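Local coordinates for protein BIFUNCTIONAL PROTEIN Proline utilization A (PutA) (Corynebacterium freiburgense, PDB 5UX5) that catalyses both oxidative steps from proline to glutamate, as a flavin-dependent proline dehydrogenase joined to an NAD-dependent aldehyde dehydrogenase in one chain, at residues Arg972-Leu977 / Phe1055-Ala1060; Arg940-Asp945 / Leu990-Leu995. One frame throughout, in Å; residues are numbered along the deposited sequence.

Overall arrangement
Contacts 1 and 2 lie about 16 Å apart, centre to centre, in the C-terminal part of the chain, and their segments alternate: 940-945, 972-977, 990-995, then 1055-1060. Helix 936-953 leads into strand 965-980, which leads into helix 984-997; strand 1056-1064 then returns antiparallel to strand 965-980. Contact 1 is therefore a sheet pairing, and contact 2 a helix-helix packing layered outside it, farther from the centre of the chain. Phe1055 joins the two layers directly, its CZ lying 3.5 Å from CB of Ala993. Because strand 1056-1064 also pairs in parallel with strand 870-873, this arrangement ties the C-terminal region to the aldehyde dehydrogenase part.

Contact 1 of 2, residues Arg972-Leu977 / Phe1055-Ala1060; sequences RPLETL and FLKEQA
The methyl CD2 of Leu977 sits over one face of the Phe1055 ring, 4.0 Å from the ring centroid and 27° off its normal, a CH-pi contact closest at CZ of Phe1055 (3.6 Å). With CG of Leu977 anti to the backbone N (chi1 -178°), CD2 is carried onto the ring, and the two side chains cross at about a right angle. CB of Ala993, on helix 984-997, lies over the opposite face, and CD2 of Leu990 meets the ring at its edge, beyond CZ. At the far end of the pairing, the Arg972 guanidinium and the Gln1059 amide have planes 21° apart, but the touch falls on the aliphatic chain: OE1 of Gln1059 lies 3.6 Å from CD of Arg972. Both polar ends find partners elsewhere, Arg972 NH2 in a salt bridge with Glu864 and Gln1059 OE1 in a hydrogen bond with Arg970.

Between these ends, strand 965-980 pairs antiparallel with strand 1056-1064, which also runs parallel to strand 870-873 within the aldehyde dehydrogenase family region. Arg972 and Lys1057 form a hydrogen-bonded pair, side chains on one sheet face, with Arg972 N to Lys1057 O at 2.8 Å and Lys1057 N to Arg972 O at 2.7 Å. Beyond Pro973, Leu974 N adds a bond of 2.9 Å to Phe1055 O. Glu975 and Leu977 bond instead to the backbone of Glu1000, and Leu977 also to that of Arg1002, in strand 1000-1003. The lysine chain bends near its end and brings CE to 3.5 Å from Pro973 O; its ammonium makes a cation-pi interaction with Trp890.

Contact 2 of 2, residues Arg940-Asp945 / Leu990-Leu995; sequences RAAALD and LKLAAL
Ala941 and Ala942 meet the side chain of Leu992 where two helices, 936-953 and 984-997, pack nearly parallel. The short segments have axes 9.9 Å apart at closest approach and cross at -25°. Ala941 contributes a marginal contact through its backbone. Ala942 takes the main apolar touch: its CB lies 3.9 Å from CD1 of Leu992 and 4.1 Å from CD2, so the methyl meets both ends of the leucine fork. CD1 of Leu992 also lies 3.9 Å from the backbone N of Ala942, placing this branch against the helix backbone. Tyr929 and Leu932 of helix 927-932 also pack on Leu992, while Leu925 packs on Ala942. One turn further on, Asp945 points its CB toward the second helix. With CG anti to the carbonyl carbon (chi1 -74°), its buried carboxylate comes alongside helix 984-997. OD1 of Asp945 makes a salt bridge with Arg989, just ahead of segment 990-995, which would be expected to favour the charged form. The interface is small, 148 Å² over both sides. OD2 of Asp945, itself hydrogen-bonded to a residue adjoining the segments, stands 4.1 Å from the backbone N of Ala993, too far for a bond.

Contact 1 of 2, residues Arg972-Leu977 / Phe1055-Ala1060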
ATOM      1  N   ARG A 972       1.555 -24.192   5.701  1.00 26.95           N
ATOM      2  CA  ARG A 972       0.814 -24.641   6.892  1.00 30.64           C
ATOM      3  C   ARG A 972       0.242 -26.038   6.665  1.00 29.27           C
ATOM      4  O   ARG A 972      -0.130 -26.385   5.538  1.00 30.93           O
ATOM      5  CB  ARG A 972      -0.361 -23.718   7.253  1.00 35.00           C
ATOM      6  CG  ARG A 972      -0.007 -22.280   7.430  1.00 30.34           C
ATOM      7  CD  ARG A 972       0.983 -22.152   8.547  1.00 31.05           C
ATOM      8  NE  ARG A 972       0.360 -22.194   9.854  1.00 26.57           N
ATOM      9  CZ  ARG A 972       1.054 -22.209  10.984  1.00 28.91           C
ATOM     10  NH1 ARG A 972       2.377 -22.192  10.911  1.00 29.31           N
ATOM     11  NH2 ARG A 972       0.434 -22.215  12.164  1.00 28.42           N
ATOM     12  N   PRO A 973       0.095 -26.841   7.716  1.00 28.94           N
ATOM     13  CA  PRO A 973      -0.369 -28.220   7.517  1.00 27.02           C
ATOM     14  C   PRO A 973      -1.834 -28.247   7.127  1.00 27.77           C
ATOM     15  O   PRO A 973      -2.646 -27.510   7.694  1.00 29.99           O
ATOM     16  CB  PRO A 973      -0.146 -28.868   8.885  1.00 28.26           C
ATOM     17  CG  PRO A 973      -0.300 -27.756   9.826  1.00 28.59           C
ATOM     18  CD  PRO A 973       0.293 -26.543   9.142  1.00 32.49           C
ATOM     19  N   LEU A 974      -2.149 -29.057   6.107  1.00 34.28           N
ATOM     20  CA  LEU A 974      -3.533 -29.442   5.822  1.00 31.43           C
ATOM     21  C   LEU A 974      -4.012 -30.430   6.878  1.00 28.28           C
ATOM     22  O   LEU A 974      -3.359 -31.439   7.117  1.00 43.53           O
ATOM     23  CB  LEU A 974      -3.637 -30.065   4.443  1.00 33.88           C
ATOM     24  CG  LEU A 974      -5.007 -30.574   3.997  1.00 32.42           C
ATOM     25  CD1 LEU A 974      -5.816 -29.428   3.466  1.00 26.36           C
ATOM     26  CD2 LEU A 974      -4.878 -31.683   2.937  1.00 33.13           C
ATOM     27  N   GLU A 975      -5.142 -30.130   7.522  1.00 29.02           N
ATOM     28  CA  GLU A 975      -5.613 -30.917   8.667  1.00 35.23           C
ATOM     29  C   GLU A 975      -6.065 -32.323   8.271  1.00 37.87           C
ATOM     30  O   GLU A 975      -5.685 -33.308   8.914  1.00 40.06           O
ATOM     31  CB  GLU A 975      -6.744 -30.184   9.379  1.00 39.09           C
ATOM     32  CG  GLU A 975      -6.348 -28.793   9.877  1.00 53.38           C
ATOM     33  CD  GLU A 975      -7.509 -28.065  10.538  1.00 66.22           C
ATOM     34  OE1 GLU A 975      -8.405 -28.754  11.100  1.00 70.05           O
ATOM     35  OE2 GLU A 975      -7.522 -26.812  10.486  1.00 66.29           O
ATOM     36  N   THR A 976      -6.892 -32.437   7.235  1.00 33.77           N
ATOM     37  CA  THR A 976      -7.490 -33.702   6.849  1.00 32.40           C
ATOM     38  C   THR A 976      -7.379 -33.890   5.348  1.00 30.62           C
ATOM     39  O   THR A 976      -7.781 -33.006   4.579  1.00 29.16           O
ATOM     40  CB  THR A 976      -8.971 -33.763   7.240  1.00 35.89           C
ATOM     41  OG1 THR A 976      -9.133 -33.535   8.651  1.00 33.89           O
ATOM     42  CG2 THR A 976      -9.522 -35.126   6.890  1.00 45.58           C
ATOM     43  N   LEU A 977      -6.902 -35.069   4.944  1.00 29.86           N
ATOM     44  CA  LEU A 977      -6.860 -35.499   3.553  1.00 29.10           C
ATOM     45  C   LEU A 977      -7.689 -36.769   3.376  1.00 36.37           C
ATOM     46  O   LEU A 977      -7.569 -37.711   4.158  1.00 46.63           O
ATOM     47  CB  LEU A 977      -5.417 -35.721   3.076  1.00 31.96           C
ATOM     48  CG  LEU A 977      -5.302 -36.123   1.601  1.00 30.39           C
ATOM     49  CD1 LEU A 977      -5.819 -35.022   0.739  1.00 26.89           C
ATOM     50  CD2 LEU A 977      -3.883 -36.413   1.203  1.00 27.09           C
ATOM     51  N   PHE A1055      -0.370 -31.907   0.976  1.00 30.77           N
ATOM     52  CA  PHE A1055      -0.521 -31.971   2.421  1.00 27.58           C
ATOM     53  C   PHE A1055      -0.358 -30.624   3.102  1.00 30.36           C
ATOM     54  O   PHE A1055      -0.339 -30.567   4.338  1.00 36.26           O
ATOM     55  CB  PHE A1055       0.475 -32.985   2.985  1.00 28.81           C
ATOM     56  CG  PHE A1055       0.184 -34.395   2.560  1.00 30.54           C
ATOM     57  CD1 PHE A1055       0.493 -34.824   1.274  1.00 29.26           C
ATOM     58  CD2 PHE A1055      -0.404 -35.288   3.432  1.00 29.67           C
ATOM     59  CE1 PHE A1055       0.211 -36.120   0.869  1.00 28.00           C
ATOM     60  CE2 PHE A1055      -0.670 -36.595   3.033  1.00 33.92           C
ATOM     61  CZ  PHE A1055      -0.366 -37.006   1.753  1.00 30.30           C
ATOM     62  N   LEU A1056      -0.258 -29.536   2.328  1.00 34.00           N
ATOM     63  CA  LEU A1056       0.118 -28.213   2.831  1.00 26.98           C
ATOM     64  C   LEU A1056      -0.750 -27.109   2.226  1.00 29.81           C
ATOM     65  O   LEU A1056      -1.164 -27.155   1.062  1.00 29.36           O
ATOM     66  CB  LEU A1056       1.596 -27.910   2.531  1.00 23.62           C
ATOM     67  CG  LEU A1056       2.626 -28.870   3.137  1.00 24.20           C
ATOM     68  CD1 LEU A1056       3.953 -28.683   2.441  1.00 28.84           C
ATOM     69  CD2 LEU A1056       2.771 -28.664   4.636  1.00 24.97           C
ATOM     70  N   LYS A1057      -0.982 -26.089   3.023  1.00 23.67           N
ATOM     71  CA  LYS A1057      -1.677 -24.889   2.584  1.00 23.27           C
ATOM     72  C   LYS A1057      -0.684 -23.730   2.572  1.00 25.93           C
ATOM     73  O   LYS A1057      -0.113 -23.381   3.612  1.00 27.47           O
ATOM     74  CB  LYS A1057      -2.842 -24.582   3.528  1.00 30.68           C
ATOM     75  CG  LYS A1057      -3.941 -25.619   3.612  1.00 27.02           C
ATOM     76  CD  LYS A1057      -5.005 -25.141   4.593  1.00 25.86           C
ATOM     77  CE  LYS A1057      -4.384 -24.955   5.963  1.00 34.45           C
ATOM     78  NZ  LYS A1057      -5.353 -24.913   7.099  1.00 45.64           N
ATOM     79  N   GLU A1058      -0.504 -23.110   1.414  1.00 24.57           N
ATOM     80  CA  GLU A1058       0.426 -21.994   1.332  1.00 26.99           C
ATOM     81  C   GLU A1058      -0.144 -20.795   2.083  1.00 29.72           C
ATOM     82  O   GLU A1058      -1.369 -20.622   2.162  1.00 26.88           O
ATOM     83  CB  GLU A1058       0.681 -21.630  -0.132  1.00 24.02           C
ATOM     84  CG  GLU A1058       1.261 -22.770  -0.943  1.00 24.45           C
ATOM     85  CD  GLU A1058       1.453 -22.441  -2.413  1.00 30.80           C
ATOM     86  OE1 GLU A1058       1.892 -23.349  -3.175  1.00 27.85           O
ATOM     87  OE2 GLU A1058       1.139 -21.297  -2.811  1.00 32.93           O
ATOM     88  N   GLN A1059       0.750 -19.971   2.651  1.00 25.66           N
ATOM     89  CA  GLN A1059       0.329 -18.776   3.384  1.00 21.87           C
ATOM     90  C   GLN A1059       1.375 -17.668   3.346  1.00 22.54           C
ATOM     91  O   GLN A1059       2.561 -17.911   3.587  1.00 23.21           O
ATOM     92  CB  GLN A1059       0.022 -19.102   4.852  1.00 22.69           C
ATOM     93  CG  GLN A1059      -0.358 -17.903   5.704  1.00 23.60           C
ATOM     94  CD  GLN A1059      -0.582 -18.258   7.149  1.00 28.37           C
ATOM     95  OE1 GLN A1059       0.342 -18.692   7.835  1.00 39.86           O
ATOM     96  NE2 GLN A1059      -1.803 -18.039   7.638  1.00 25.57           N
ATOM     97  N   ALA A1060       0.913 -16.435   3.122  1.00 21.28           N
ATOM     98  CA  ALA A1060       1.751 -15.240   3.181  1.00 21.02           C
ATOM     99  C   ALA A1060       1.433 -14.445   4.438  1.00 26.02           C
ATOM    100  O   ALA A1060       0.265 -14.150   4.697  1.00 29.28           O
ATOM    101  CB  ALA A1060       1.526 -14.358   1.959  1.00 21.82           C
TER

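Contact 2 of 2, residues Arg940-Asp945 / Leu990-Leu995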
ATOM      1  N   ARG A 940      12.571 -44.183  -1.233  1.00 31.27           N
ATOM      2  CA  ARG A 940      12.880 -43.048  -2.082  1.00 33.31           C
ATOM      3  C   ARG A 940      11.969 -41.866  -1.755  1.00 43.36           C
ATOM      4  O   ARG A 940      12.417 -40.716  -1.770  1.00 43.88           O
ATOM      5  CB  ARG A 940      12.750 -43.474  -3.542  1.00 30.00           C
ATOM      6  CG  ARG A 940      12.990 -42.364  -4.521  1.00 33.16           C
ATOM      7  CD  ARG A 940      12.710 -42.831  -5.920  1.00 30.38           C
ATOM      8  NE  ARG A 940      12.931 -41.754  -6.862  1.00 38.25           N
ATOM      9  CZ  ARG A 940      14.148 -41.350  -7.205  1.00 41.32           C
ATOM     10  NH1 ARG A 940      15.199 -41.943  -6.651  1.00 36.59           N
ATOM     11  NH2 ARG A 940      14.324 -40.352  -8.071  1.00 35.98           N
ATOM     12  N   ALA A 941      10.693 -42.138  -1.438  1.00 37.90           N
ATOM     13  CA  ALA A 941       9.760 -41.084  -1.048  1.00 32.20           C
ATOM     14  C   ALA A 941      10.060 -40.556   0.347  1.00 37.06           C
ATOM     15  O   ALA A 941       9.796 -39.378   0.628  1.00 37.89           O
ATOM     16  CB  ALA A 941       8.317 -41.585  -1.113  1.00 28.33           C
ATOM     17  N   ALA A 942      10.544 -41.412   1.255  1.00 34.89           N
ATOM     18  CA  ALA A 942      10.918 -40.924   2.578  1.00 40.72           C
ATOM     19  C   ALA A 942      12.071 -39.935   2.498  1.00 41.14           C
ATOM     20  O   ALA A 942      12.090 -38.933   3.223  1.00 42.28           O
ATOM     21  CB  ALA A 942      11.299 -42.075   3.500  1.00 32.23           C
ATOM     22  N   ALA A 943      13.060 -40.221   1.651  1.00 33.67           N
ATOM     23  CA  ALA A 943      14.243 -39.371   1.574  1.00 32.31           C
ATOM     24  C   ALA A 943      13.929 -38.052   0.901  1.00 33.71           C
ATOM     25  O   ALA A 943      14.401 -36.996   1.343  1.00 29.48           O
ATOM     26  CB  ALA A 943      15.372 -40.084   0.825  1.00 31.37           C
ATOM     27  N   LEU A 944      13.157 -38.108  -0.187  1.00 29.60           N
ATOM     28  CA  LEU A 944      12.834 -36.903  -0.932  1.00 34.34           C
ATOM     29  C   LEU A 944      11.924 -35.973  -0.133  1.00 44.56           C
ATOM     30  O   LEU A 944      12.004 -34.747  -0.293  1.00 41.40           O
ATOM     31  CB  LEU A 944      12.206 -37.291  -2.278  1.00 28.12           C
ATOM     32  CG  LEU A 944      13.186 -38.039  -3.198  1.00 27.45           C
ATOM     33  CD1 LEU A 944      12.564 -38.440  -4.508  1.00 26.94           C
ATOM     34  CD2 LEU A 944      14.408 -37.227  -3.455  1.00 27.57           C
ATOM     35  N   ASP A 945      11.061 -36.532   0.729  1.00 41.50           N
ATOM     36  CA  ASP A 945      10.298 -35.708   1.661  1.00 33.31           C
ATOM     37  C   ASP A 945      11.231 -34.946   2.590  1.00 38.09           C
ATOM     38  O   ASP A 945      11.066 -33.743   2.812  1.00 44.57           O
ATOM     39  CB  ASP A 945       9.320 -36.570   2.462  1.00 34.14           C
ATOM     40  CG  ASP A 945       8.115 -37.039   1.629  1.00 39.22           C
ATOM     41  OD1 ASP A 945       7.917 -36.531   0.505  1.00 39.40           O
ATOM     42  OD2 ASP A 945       7.348 -37.915   2.103  1.00 34.04           O
ATOM     43  N   LEU A 990       1.463 -42.106   1.458  1.00 36.09           N
ATOM     44  CA  LEU A 990       0.695 -41.022   2.062  1.00 32.88           C
ATOM     45  C   LEU A 990       0.829 -40.996   3.587  1.00 35.78           C
ATOM     46  O   LEU A 990       0.724 -39.929   4.195  1.00 45.57           O
ATOM     47  CB  LEU A 990      -0.781 -41.109   1.650  1.00 31.99           C
ATOM     48  CG  LEU A 990      -1.214 -41.001   0.170  1.00 28.09           C
ATOM     49  CD1 LEU A 990      -2.685 -40.837   0.063  1.00 28.21           C
ATOM     50  CD2 LEU A 990      -0.534 -39.885  -0.559  1.00 27.08           C
ATOM     51  N   LYS A 991       1.067 -42.138   4.234  1.00 44.49           N
ATOM     52  CA  LYS A 991       1.255 -42.112   5.687  1.00 48.21           C
ATOM     53  C   LYS A 991       2.586 -41.445   6.044  1.00 49.85           C
ATOM     54  O   LYS A 991       2.673 -40.707   7.031  1.00 48.47           O
ATOM     55  CB  LYS A 991       1.140 -43.535   6.263  1.00 33.43           C
ATOM     56  N   LEU A 992       3.629 -41.699   5.241  1.00 45.08           N
ATOM     57  CA  LEU A 992       4.903 -40.991   5.355  1.00 36.40           C
ATOM     58  C   LEU A 992       4.720 -39.480   5.303  1.00 31.79           C
ATOM     59  O   LEU A 992       5.303 -38.746   6.104  1.00 37.21           O
ATOM     60  CB  LEU A 992       5.858 -41.428   4.242  1.00 35.10           C
ATOM     61  CG  LEU A 992       6.772 -42.631   4.449  1.00 35.78           C
ATOM     62  CD1 LEU A 992       7.496 -42.947   3.141  1.00 31.34           C
ATOM     63  CD2 LEU A 992       7.758 -42.275   5.539  1.00 32.72           C
ATOM     64  N   ALA A 993       4.012 -38.994   4.284  1.00 30.64           N
ATOM     65  CA  ALA A 993       3.716 -37.566   4.177  1.00 31.70           C
ATOM     66  C   ALA A 993       2.917 -37.073   5.376  1.00 36.57           C
ATOM     67  O   ALA A 993       3.189 -35.992   5.908  1.00 47.06           O
ATOM     68  CB  ALA A 993       2.953 -37.278   2.892  1.00 27.57           C
ATOM     69  N   ALA A 994       1.913 -37.839   5.810  1.00 32.00           N
ATOM     70  CA  ALA A 994       1.050 -37.363   6.887  1.00 38.75           C
ATOM     71  C   ALA A 994       1.764 -37.351   8.226  1.00 38.26           C
ATOM     72  O   ALA A 994       1.431 -36.537   9.099  1.00 38.70           O
ATOM     73  CB  ALA A 994      -0.223 -38.203   6.973  1.00 43.49           C
ATOM     74  N   LEU A 995       2.699 -38.282   8.427  1.00 42.70           N
ATOM     75  CA  LEU A 995       3.468 -38.300   9.667  1.00 43.83           C
ATOM     76  C   LEU A 995       4.295 -37.036   9.813  1.00 47.49           C
ATOM     77  O   LEU A 995       4.542 -36.584  10.932  1.00 53.63           O
ATOM     78  CB  LEU A 995       4.358 -39.540   9.698  1.00 40.99           C
ATOM     79  CG  LEU A 995       5.236 -39.809  10.917  1.00 43.00           C
ATOM     80  CD1 LEU A 995       4.403 -39.893  12.151  1.00 36.66           C
ATOM     81  CD2 LEU A 995       5.990 -41.136  10.718  1.00 39.14           C
TER